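PDB 3IV6: putative Zn-dependent Alcohol Dehydrogenase from Rhodobacter sphaeroides, which binds S-adenosylmethionine in a Rossmann-like domain of the class I methyltransferase type and, despite its name, may act as a methyltransferase. Local coordinates for residues Asp37-Asn42 with Thr251-Phe256; Ile120-Thr125 with Gly151-Asp156. All blocks are in the same frame, centred on the assembly; numbering follows the deposited sequence.

Contact 1 (Asp37-Asn42 with Thr251-Phe256)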
loop_
_atom_site.group_PDB
_atom_site.type_symbol
_atom_site.label_atom_id
_atom_site.label_comp_id
_atom_site.label_asym_id
_atom_site.label_seq_id
_atom_site.Cartn_x
_atom_site.Cartn_y
_atom_site.Cartn_z
ATOM N N ASP A 37 -12.673 5.713 -9.639
ATOM C CA ASP A 37 -12.827 6.859 -10.516
ATOM C C ASP A 37 -11.936 8.070 -10.170
ATOM O O ASP A 37 -11.323 8.676 -11.051
ATOM C CB ASP A 37 -14.299 7.237 -10.587
ATOM C CG ASP A 37 -15.133 6.172 -11.269
ATOM O OD1 ASP A 37 -14.533 5.194 -11.790
ATOM O OD2 ASP A 37 -16.384 6.297 -11.286
ATOM N N ILE A 38 -11.855 8.431 -8.901
ATOM C CA ILE A 38 -11.002 9.538 -8.509
ATOM C C ILE A 38 -9.515 9.271 -8.766
ATOM O O ILE A 38 -8.763 10.174 -9.115
ATOM C CB ILE A 38 -11.231 9.875 -7.034
ATOM C CG1 ILE A 38 -12.631 10.444 -6.845
ATOM C CG2 ILE A 38 -10.156 10.822 -6.490
ATOM C CD1 ILE A 38 -13.127 10.364 -5.408
ATOM N N PHE A 39 -9.105 8.021 -8.574
ATOM C CA PHE A 39 -7.740 7.550 -8.810
ATOM C C PHE A 39 -7.382 7.716 -10.287
ATOM O O PHE A 39 -6.217 7.751 -10.662
ATOM C CB PHE A 39 -7.611 6.053 -8.410
ATOM C CG PHE A 39 -6.977 5.835 -7.053
ATOM C CD1 PHE A 39 -7.739 5.436 -5.974
ATOM C CD2 PHE A 39 -5.617 6.075 -6.856
ATOM C CE1 PHE A 39 -7.160 5.258 -4.735
ATOM C CE2 PHE A 39 -5.028 5.900 -5.612
ATOM C CZ PHE A 39 -5.804 5.493 -4.541
ATOM N N LEU A 40 -8.405 7.833 -11.117
ATOM C CA LEU A 40 -8.239 7.681 -12.543
ATOM C C LEU A 40 -8.587 8.931 -13.327
ATOM O O LEU A 40 -8.540 8.921 -14.542
ATOM C CB LEU A 40 -9.100 6.506 -13.041
ATOM C CG LEU A 40 -8.645 5.094 -12.679
ATOM C CD1 LEU A 40 -9.649 4.079 -13.222
ATOM C CD2 LEU A 40 -7.290 4.858 -13.234
ATOM N N GLU A 41 -8.949 9.993 -12.634
ATOM C CA GLU A 41 -9.359 11.206 -13.315
ATOM C C GLU A 41 -8.276 11.800 -14.186
ATOM O O GLU A 41 -7.142 11.895 -13.769
ATOM C CB GLU A 41 -9.792 12.254 -12.315
ATOM C CG GLU A 41 -11.003 11.878 -11.524
ATOM C CD GLU A 41 -11.328 12.917 -10.483
ATOM O OE1 GLU A 41 -10.563 13.904 -10.352
ATOM O OE2 GLU A 41 -12.348 12.744 -9.793
ATOM N N ASN A 42 -8.652 12.234 -15.384
ATOM C CA ASN A 42 -7.716 12.879 -16.288
ATOM C C ASN A 42 -6.728 11.890 -16.839
ATOM O O ASN A 42 -5.776 12.294 -17.501
ATOM C CB ASN A 42 -6.938 13.991 -15.598
ATOM C CG ASN A 42 -7.823 15.096 -15.107
ATOM O OD1 ASN A 42 -9.026 15.113 -15.383
ATOM N ND2 ASN A 42 -7.240 16.030 -14.354
ATOM N N THR A 251 -9.203 8.667 4.835
ATOM C CA THR A 251 -8.145 8.306 3.900
ATOM C C THR A 251 -7.866 9.438 2.917
ATOM O O THR A 251 -8.721 9.793 2.106
ATOM C CB THR A 251 -8.499 7.031 3.113
ATOM O OG1 THR A 251 -8.305 5.880 3.946
ATOM C CG2 THR A 251 -7.622 6.907 1.876
HETATM N N MSE A 252 -6.665 10.001 2.997
HETATM C CA MSE A 252 -6.277 11.104 2.125
HETATM C C MSE A 252 -5.513 10.601 0.906
HETATM O O MSE A 252 -4.582 9.805 1.030
HETATM C CB MSE A 252 -5.431 12.121 2.894
HETATM C CG MSE A 252 -5.105 13.379 2.105
HETATM SE SE MSE A 252 -6.234 14.890 2.598
HETATM C CE MSE A 252 -5.917 14.891 4.521
ATOM N N LEU A 253 -5.913 11.070 -0.272
ATOM C CA LEU A 253 -5.196 10.761 -1.503
ATOM C C LEU A 253 -4.260 11.899 -1.897
ATOM O O LEU A 253 -4.660 13.062 -1.929
ATOM C CB LEU A 253 -6.181 10.474 -2.638
ATOM C CG LEU A 253 -5.586 10.377 -4.044
ATOM C CD1 LEU A 253 -4.446 9.370 -4.077
ATOM C CD2 LEU A 253 -6.659 10.010 -5.058
ATOM N N TYR A 254 -3.012 11.554 -2.196
ATOM C CA TYR A 254 -1.964 12.559 -2.405
ATOM C C TYR A 254 -1.422 12.415 -3.781
ATOM O O TYR A 254 -0.985 11.319 -4.148
ATOM C CB TYR A 254 -0.767 12.352 -1.466
ATOM C CG TYR A 254 -1.125 12.490 -0.038
ATOM C CD1 TYR A 254 -0.847 13.666 0.652
ATOM C CD2 TYR A 254 -1.777 11.458 0.629
ATOM C CE1 TYR A 254 -1.185 13.814 1.981
ATOM C CE2 TYR A 254 -2.133 11.590 1.984
ATOM C CZ TYR A 254 -1.835 12.784 2.654
ATOM O OH TYR A 254 -2.180 12.971 3.970
ATOM N N GLN A 255 -1.414 13.527 -4.516
ATOM C CA GLN A 255 -0.901 13.572 -5.881
ATOM C C GLN A 255 0.365 14.405 -5.857
ATOM O O GLN A 255 0.367 15.552 -5.407
ATOM C CB GLN A 255 -1.955 14.157 -6.824
ATOM C CG GLN A 255 -1.436 14.513 -8.212
ATOM C CD GLN A 255 -2.558 14.903 -9.152
ATOM O OE1 GLN A 255 -3.609 14.270 -9.165
ATOM N NE2 GLN A 255 -2.345 15.958 -9.940
ATOM N N PHE A 256 1.458 13.811 -6.302
ATOM C CA PHE A 256 2.758 14.472 -6.245
ATOM C C PHE A 256 3.679 14.089 -7.406
ATOM O O PHE A 256 3.449 13.120 -8.143
ATOM C CB PHE A 256 3.455 14.240 -4.886
ATOM C CG PHE A 256 3.736 12.772 -4.539
ATOM C CD1 PHE A 256 5.010 12.221 -4.740
ATOM C CD2 PHE A 256 2.757 11.939 -3.992
ATOM C CE1 PHE A 256 5.309 10.876 -4.396
ATOM C CE2 PHE A 256 3.058 10.596 -3.665
ATOM C CZ PHE A 256 4.330 10.086 -3.857
#

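Contact 2 (Ile120-Thr125 with Gly151-Asp156)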
loop_
_atom_site.group_PDB
_atom_site.type_symbol
_atom_site.label_atom_id
_atom_site.label_comp_id
_atom_site.label_asym_id
_atom_site.label_seq_id
_atom_site.Cartn_x
_atom_site.Cartn_y
_atom_site.Cartn_z
ATOM N N ILE A 120 1.212 2.607 1.487
ATOM C CA ILE A 120 2.170 3.261 2.352
ATOM C C ILE A 120 1.914 2.835 3.792
ATOM O O ILE A 120 2.799 2.895 4.636
ATOM C CB ILE A 120 2.110 4.812 2.159
ATOM C CG1 ILE A 120 2.892 5.242 0.912
ATOM C CG2 ILE A 120 2.706 5.574 3.363
ATOM C CD1 ILE A 120 2.338 6.497 0.329
ATOM N N ASN A 121 0.695 2.381 4.060
ATOM C CA ASN A 121 0.316 1.981 5.399
ATOM C C ASN A 121 0.995 0.626 5.721
ATOM O O ASN A 121 1.098 0.219 6.882
ATOM C CB ASN A 121 -1.205 1.876 5.477
ATOM C CG ASN A 121 -1.896 3.239 5.582
ATOM O OD1 ASN A 121 -2.544 3.710 4.632
ATOM N ND2 ASN A 121 -1.775 3.866 6.744
ATOM N N ARG A 122 1.459 -0.058 4.671
ATOM C CA ARG A 122 2.154 -1.313 4.807
ATOM C C ARG A 122 3.641 -1.123 5.017
ATOM O O ARG A 122 4.397 -2.106 4.988
ATOM C CB ARG A 122 1.923 -2.214 3.587
ATOM C CG ARG A 122 0.478 -2.718 3.427
ATOM C CD ARG A 122 -0.176 -2.951 4.798
ATOM N NE ARG A 122 -1.495 -2.331 4.820
ATOM C CZ ARG A 122 -1.991 -1.608 5.813
ATOM N NH1 ARG A 122 -1.304 -1.403 6.913
ATOM N NH2 ARG A 122 -3.197 -1.090 5.689
ATOM N N PHE A 123 4.052 0.128 5.239
ATOM C CA PHE A 123 5.452 0.447 5.480
ATOM C C PHE A 123 5.774 1.015 6.856
ATOM O O PHE A 123 4.922 1.562 7.570
ATOM C CB PHE A 123 5.997 1.432 4.426
ATOM C CG PHE A 123 5.812 0.983 2.995
ATOM C CD1 PHE A 123 6.015 -0.358 2.629
ATOM C CD2 PHE A 123 5.470 1.906 2.011
ATOM C CE1 PHE A 123 5.843 -0.791 1.344
ATOM C CE2 PHE A 123 5.307 1.484 0.681
ATOM C CZ PHE A 123 5.491 0.101 0.354
ATOM N N THR A 124 7.043 0.865 7.220
ATOM C CA THR A 124 7.654 1.679 8.258
ATOM C C THR A 124 8.007 3.000 7.594
ATOM O O THR A 124 7.871 3.144 6.377
ATOM C CB THR A 124 8.949 1.070 8.778
ATOM O OG1 THR A 124 9.909 0.961 7.709
ATOM C CG2 THR A 124 8.694 -0.279 9.458
ATOM N N THR A 125 8.463 3.963 8.379
ATOM C CA THR A 125 8.806 5.263 7.832
ATOM C C THR A 125 9.975 5.222 6.830
ATOM O O THR A 125 9.847 5.754 5.738
ATOM C CB THR A 125 9.103 6.239 8.944
ATOM O OG1 THR A 125 8.029 6.187 9.881
ATOM C CG2 THR A 125 9.221 7.637 8.392
ATOM N N GLY A 151 -4.232 8.191 10.918
ATOM C CA GLY A 151 -4.502 7.935 12.319
ATOM C C GLY A 151 -4.487 6.455 12.578
ATOM O O GLY A 151 -3.955 5.712 11.779
ATOM N N PHE A 152 -5.109 6.019 13.664
ATOM C CA PHE A 152 -5.067 4.598 14.042
ATOM C C PHE A 152 -6.125 3.774 13.362
ATOM O O PHE A 152 -7.222 4.268 13.058
ATOM C CB PHE A 152 -5.190 4.407 15.573
ATOM C CG PHE A 152 -4.017 4.950 16.349
ATOM C CD1 PHE A 152 -2.742 4.406 16.185
ATOM C CD2 PHE A 152 -4.184 5.999 17.233
ATOM C CE1 PHE A 152 -1.666 4.920 16.887
ATOM C CE2 PHE A 152 -3.107 6.509 17.929
ATOM C CZ PHE A 152 -1.853 5.975 17.754
ATOM N N TYR A 153 -5.783 2.510 13.140
ATOM C CA TYR A 153 -6.759 1.493 12.758
ATOM C C TYR A 153 -7.611 1.048 13.974
ATOM O O TYR A 153 -7.219 1.241 15.124
ATOM C CB TYR A 153 -6.024 0.301 12.174
ATOM C CG TYR A 153 -5.516 0.496 10.758
ATOM C CD1 TYR A 153 -6.195 -0.064 9.684
ATOM C CD2 TYR A 153 -4.365 1.226 10.492
ATOM C CE1 TYR A 153 -5.753 0.100 8.407
ATOM C CE2 TYR A 153 -3.915 1.401 9.201
ATOM C CZ TYR A 153 -4.617 0.829 8.171
ATOM O OH TYR A 153 -4.203 0.975 6.866
ATOM N N ASP A 154 -8.781 0.466 13.741
ATOM C CA ASP A 154 -9.586 -0.008 14.861
ATOM C C ASP A 154 -8.770 -0.980 15.696
ATOM O O ASP A 154 -8.720 -0.882 16.923
ATOM C CB ASP A 154 -10.869 -0.678 14.372
ATOM C CG ASP A 154 -11.869 0.325 13.750
ATOM O OD1 ASP A 154 -12.770 -0.154 13.015
ATOM O OD2 ASP A 154 -11.761 1.565 13.989
ATOM N N ILE A 155 -8.099 -1.905 15.029
ATOM C CA ILE A 155 -7.219 -2.817 15.726
ATOM C C ILE A 155 -6.144 -2.109 16.553
ATOM O O ILE A 155 -5.612 -2.677 17.503
ATOM C CB ILE A 155 -6.515 -3.809 14.796
ATOM C CG1 ILE A 155 -5.684 -4.768 15.659
ATOM C CG2 ILE A 155 -5.606 -3.078 13.849
ATOM C CD1 ILE A 155 -5.059 -5.946 14.937
ATOM N N ASP A 156 -5.802 -0.885 16.198
ATOM C CA ASP A 156 -4.726 -0.225 16.917
ATOM C C ASP A 156 -5.247 0.096 18.293
ATOM O O ASP A 156 -4.555 -0.102 19.293
ATOM C CB ASP A 156 -4.260 1.061 16.211
ATOM C CG ASP A 156 -3.471 0.790 14.917
ATOM O OD1 ASP A 156 -3.062 -0.382 14.725
ATOM O OD2 ASP A 156 -3.271 1.746 14.105
#

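Contact 1 (Asp37-Asn42 with Thr251-Phe256)
Two first torsions set up this apolar contact: Leu-253 holds CG anti to the backbone N (chi1 170°), extending its branches from the strand toward the helix, while Ile-38 at chi1 -68° puts CG2, rather than the longer CG1 arm, opposite its own N and facing the strand. The methyl groups CG2 of Ile-38 and CD2 of Leu-253 meet at 3.9 Å, the two side chains lying antiparallel alongside each other. Phe-39 enters differently. It leaves the backbone without aiming at the strand, yet the ring reaches back so that Leu-253 CD2 lies over one face. The other methyl, Leu-253 CD1, is on the same side of the ring but displaced outward past its CE2-CZ bond, 3.8 Å from Phe-39 CE2 and 4.1 Å from Phe-39 CZ. Leu-253 thus serves two consecutive helix residues: CD2 is shared with Ile-38, while CD1 overhangs the outer side of the phenyl ring. No hydrogen bond links the segments. Polar ties run to the neighbouring strand 143-149 instead: Arg-145 NH2 donates to the carbonyl oxygens of Phe-39 and Glu-41, and the Phe-39 side chain touches Ser-147. The contact illustrates a helix laid on the sheet of a class I methyltransferase fold, where antiparallel strand 251-258 is inserted between 143-149 and 237-244 in the order 3-2-1-4-5-7-6.

Contact 2 (Ile120-Thr125 with Gly151-Asp156)
Tyr-153 sets its phenol oxygen against Asn-121 CB and the guanidinium edge of Arg-122, joining the loop after strand 113-117 of the Rossmann-like methyltransferase fold to the start of helix 154-164. Arg-122 NH2 donates to Tyr-153 OH at 2.6 Å, with an N-H...O angle of 145°. The oxygen is tilted from the guanidinium plane, and that plane stands 60° from the phenol ring. The arginine first leads away from the tyrosine; bends at chi2 and chi3 turn its end back. Asn-121 CB covers part of one guanidinium face and is also 3.4 Å from Tyr-153 OH, while Asn-121 ND2 comes to the edge of the ring, the amide nearly perpendicular to it. Outside the segments, Arg-122 NH1 forms a salt bridge with Glu-214, Asn-121 OD1 accepts from Lys-149 N, and Lys-149 makes a cation-pi contact with the phenol ring. The same loop carries Phe-123, which touches the bound S-adenosylmethionine. Tyr-153 occupies the N-cap position, and its backbone N donates to Asp-156 OD2 at 2.8 Å, approaching from above the carboxylate plane.

Read together, the contacts show how chemistry follows position in one fold. Both are largely buried, with centres about 20 Å apart and no touch between them, and contact 2 is nested within the chain loop closed by contact 1. Strand 143-149 borders both: Arg-145 and Ser-147 meet residues 37-42 of contact 1, while Val-148 and Lys-149 adjoin its strand and meet Asn-121 of contact 2. Contact 1 packs a helix against the sheet with hydrocarbon alone. Contact 2 joins loop to helix start through a polar pair drawn into a wider charged network. It also lies nearer the bound ligand, the Arg-122 side chain being about 4 Å from S-adenosylmethionine against about 7 Å for that of Phe-39.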